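Local coordinates for protein PlyP35 (Listeria phage P35, PDB 6S3Y) that probably binds the Listeria cell wall through paired SH3-like repeats, targeting a phage endolysin to its substrate, at residues A[35-40]-A[80-85]. Residues are numbered along the deposited sequence; the frame is centred on the assembly and turned at random.
Sequences TKVKLT and ATINAH
Between Val37 and Ala80 the flat groups are backbone peptides, which meet through their N-H and C=O groups. The Val37 and Ala80 side chains project from one face of the sheet they form, those of Lys36 and Thr81 from the other. Val37 and Ala80 form an antiparallel hydrogen-bonded pair. Val37 N gives its hydrogen to Ala80 O at 2.8 Å. Ala80 N returns a bond to Val37 O at 3.0 Å. Lys36 and Thr81 form the adjoining non-hydrogen-bonded pair. Beyond it, Ile82 N gives a single bond to Thr35 O at 2.8 Å; the backbone of Ile82 is also bonded to Gly34. CA-H...O contacts run from Thr81 CA to Thr35 O and from Lys36 CA to Ala80 O.

The strand 78-89 begins between strands 36-41 and 67-72, then runs on to pair with 99-103. The segments lie in two successive cell wall binding family repeats of the SH3 clan, and here they share one antiparallel sheet.

On the Val37 face, the packing is apolar. Val37 CG1 is anti to its carbonyl carbon (chi1 -63°). This puts CG2 between the backbone N and the carbonyl carbon, 3.8 Å from Ile82 CD1. The two side chains cross at about a right angle, and both also touch Trp31. Leu39 CD1 comes to 4.2 Å from Ala80 CB, and Leu39 continues onto Ile62 and Ala67. Ile82 CG1 also packs against Thr35 CB at 4.1 Å, while Thr35 OG1 is hydrogen-bonded to Lys32 O.

On the opposite face, the Lys36 and Thr81 side chains lie side by side and point the same way. The extended Lys36 chain passes Thr81 OG1, with its CG at 3.9 Å.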
ATOM      1  N   THR A  35       7.561 -11.841   1.674  1.00 20.56           N
ATOM      2  CA  THR A  35       7.778 -12.346   0.292  1.00 19.35           C
ATOM      3  C   THR A  35       9.135 -11.837  -0.214  1.00 21.42           C
ATOM      4  O   THR A  35       9.451 -10.669   0.024  1.00 21.30           O
ATOM      5  CB  THR A  35       6.674 -11.917  -0.662  1.00 20.10           C
ATOM      6  OG1 THR A  35       5.435 -12.349  -0.110  1.00 17.95           O
ATOM      7  CG2 THR A  35       6.839 -12.499  -2.050  1.00 20.09           C
ATOM      8  N   LYS A  36       9.912 -12.692  -0.885  1.00 18.97           N
ATOM      9  CA  LYS A  36      11.205 -12.307  -1.494  1.00 20.65           C
ATOM     10  C   LYS A  36      10.976 -12.041  -2.986  1.00 18.20           C
ATOM     11  O   LYS A  36      10.303 -12.850  -3.643  1.00 17.88           O
ATOM     12  CB  LYS A  36      12.274 -13.374  -1.236  1.00 21.01           C
ATOM     13  CG  LYS A  36      12.592 -13.501   0.252  1.00 23.98           C
ATOM     14  CD  LYS A  36      13.811 -14.331   0.535  1.00 23.33           C
ATOM     15  CE  LYS A  36      14.165 -14.203   1.996  1.00 22.88           C
ATOM     16  NZ  LYS A  36      15.472 -14.824   2.222  1.00 23.25           N
ATOM     17  N   VAL A  37      11.518 -10.921  -3.478  1.00 18.83           N
ATOM     18  CA  VAL A  37      11.240 -10.442  -4.862  1.00 17.91           C
ATOM     19  C   VAL A  37      12.520  -9.888  -5.455  1.00 18.01           C
ATOM     20  O   VAL A  37      13.521  -9.630  -4.714  1.00 15.21           O
ATOM     21  CB  VAL A  37      10.111  -9.386  -4.850  1.00 17.97           C
ATOM     22  CG1 VAL A  37       8.802  -9.973  -4.349  1.00 19.82           C
ATOM     23  CG2 VAL A  37      10.466  -8.157  -4.022  1.00 18.96           C
ATOM     24  N   LYS A  38      12.478  -9.641  -6.770  1.00 18.60           N
ATOM     25  CA  LYS A  38      13.533  -8.882  -7.471  1.00 19.11           C
ATOM     26  C   LYS A  38      12.904  -7.575  -7.978  1.00 15.44           C
ATOM     27  O   LYS A  38      11.812  -7.624  -8.552  1.00 16.51           O
ATOM     28  CB  LYS A  38      14.110  -9.732  -8.603  1.00 22.06           C
ATOM     29  CG  LYS A  38      15.254  -9.045  -9.383  1.00 26.29           C
ATOM     30  CD  LYS A  38      15.737  -9.811 -10.602  1.00 28.66           C
ATOM     31  CE  LYS A  38      14.677 -10.002 -11.672  1.00 33.10           C
ATOM     32  NZ  LYS A  38      15.065 -11.061 -12.623  1.00 34.56           N
ATOM     33  N   LEU A  39      13.592  -6.465  -7.760  1.00 15.31           N
ATOM     34  CA  LEU A  39      13.079  -5.111  -8.052  1.00 15.69           C
ATOM     35  C   LEU A  39      14.224  -4.294  -8.655  1.00 16.85           C
ATOM     36  O   LEU A  39      15.380  -4.694  -8.519  1.00 16.20           O
ATOM     37  CB  LEU A  39      12.563  -4.449  -6.764  1.00 16.09           C
ATOM     38  CG  LEU A  39      11.327  -5.071  -6.123  1.00 15.45           C
ATOM     39  CD1 LEU A  39      11.050  -4.447  -4.769  1.00 16.41           C
ATOM     40  CD2 LEU A  39      10.085  -4.982  -6.983  1.00 15.76           C
ATOM     41  N   THR A  40      13.910  -3.127  -9.205  1.00 17.24           N
ATOM     42  CA  THR A  40      14.896  -2.096  -9.594  1.00 16.63           C
ATOM     43  C   THR A  40      14.404  -0.775  -9.021  1.00 16.03           C
ATOM     44  O   THR A  40      13.179  -0.517  -9.116  1.00 15.66           O
ATOM     45  CB  THR A  40      15.103  -2.109 -11.114  1.00 18.93           C
ATOM     46  OG1 THR A  40      15.461  -3.429 -11.505  1.00 19.73           O
ATOM     47  CG2 THR A  40      16.184  -1.149 -11.543  1.00 21.27           C
ATOM     48  N   ALA A  80      14.995  -8.144  -2.615  1.00 16.13           N
ATOM     49  CA  ALA A  80      14.321  -7.459  -1.495  1.00 17.24           C
ATOM     50  C   ALA A  80      13.295  -8.376  -0.849  1.00 17.73           C
ATOM     51  O   ALA A  80      12.769  -9.286  -1.539  1.00 18.31           O
ATOM     52  CB  ALA A  80      13.658  -6.172  -1.957  1.00 16.66           C
ATOM     53  N   THR A  81      13.002  -8.099   0.415  1.00 17.11           N
ATOM     54  CA  THR A  81      11.932  -8.741   1.199  1.00 18.46           C
ATOM     55  C   THR A  81      10.810  -7.729   1.417  1.00 16.71           C
ATOM     56  O   THR A  81      11.110  -6.600   1.774  1.00 17.59           O
ATOM     57  CB  THR A  81      12.510  -9.259   2.530  1.00 18.40           C
ATOM     58  OG1 THR A  81      13.522 -10.196   2.166  1.00 19.31           O
ATOM     59  CG2 THR A  81      11.452  -9.905   3.411  1.00 20.67           C
ATOM     60  N   ILE A  82       9.573  -8.114   1.177  1.00 16.69           N
ATOM     61  CA  ILE A  82       8.408  -7.209   1.366  1.00 16.26           C
ATOM     62  C   ILE A  82       8.190  -6.947   2.856  1.00 18.26           C
ATOM     63  O   ILE A  82       8.133  -7.909   3.669  1.00 19.14           O
ATOM     64  CB  ILE A  82       7.161  -7.761   0.662  1.00 16.36           C
ATOM     65  CG1 ILE A  82       7.427  -7.936  -0.830  1.00 16.47           C
ATOM     66  CG2 ILE A  82       5.950  -6.884   0.922  1.00 16.03           C
ATOM     67  CD1 ILE A  82       8.105  -6.712  -1.480  1.00 17.28           C
ATOM     68  N   ASN A  83       8.070  -5.668   3.187  1.00 18.75           N
ATOM     69  CA  ASN A  83       7.656  -5.131   4.512  1.00 18.59           C
ATOM     70  C   ASN A  83       6.236  -4.582   4.377  1.00 19.38           C
ATOM     71  O   ASN A  83       6.063  -3.476   3.828  1.00 19.42           O
ATOM     72  CB  ASN A  83       8.674  -4.090   4.982  1.00 20.23           C
ATOM     73  CG  ASN A  83       8.281  -3.443   6.284  1.00 22.42           C
ATOM     74  OD1 ASN A  83       8.184  -4.115   7.292  1.00 23.69           O
ATOM     75  ND2 ASN A  83       8.024  -2.149   6.275  1.00 20.37           N
ATOM     76  N   ALA A  84       5.254  -5.349   4.795  1.00 18.35           N
ATOM     77  CA  ALA A  84       3.824  -5.008   4.694  1.00 18.73           C
ATOM     78  C   ALA A  84       3.489  -3.829   5.624  1.00 19.27           C
ATOM     79  O   ALA A  84       3.829  -3.887   6.784  1.00 19.51           O
ATOM     80  CB  ALA A  84       2.970  -6.221   4.963  1.00 20.18           C
ATOM     81  N   HIS A  85       2.790  -2.839   5.089  1.00 17.17           N
ATOM     82  CA  HIS A  85       2.158  -1.718   5.853  1.00 17.85           C
ATOM     83  C   HIS A  85       1.260  -0.959   4.890  1.00 17.21           C
ATOM     84  O   HIS A  85       1.361  -1.183   3.661  1.00 17.07           O
ATOM     85  CB  HIS A  85       3.191  -0.801   6.524  1.00 19.01           C
ATOM     86  CG  HIS A  85       3.809   0.222   5.627  1.00 20.06           C
ATOM     87  ND1 HIS A  85       5.106   0.094   5.154  1.00 22.20           N
ATOM     88  CD2 HIS A  85       3.328   1.382   5.095  1.00 20.36           C
ATOM     89  CE1 HIS A  85       5.412   1.143   4.413  1.00 21.48           C
ATOM     90  NE2 HIS A  85       4.340   1.930   4.352  1.00 22.55           N
TER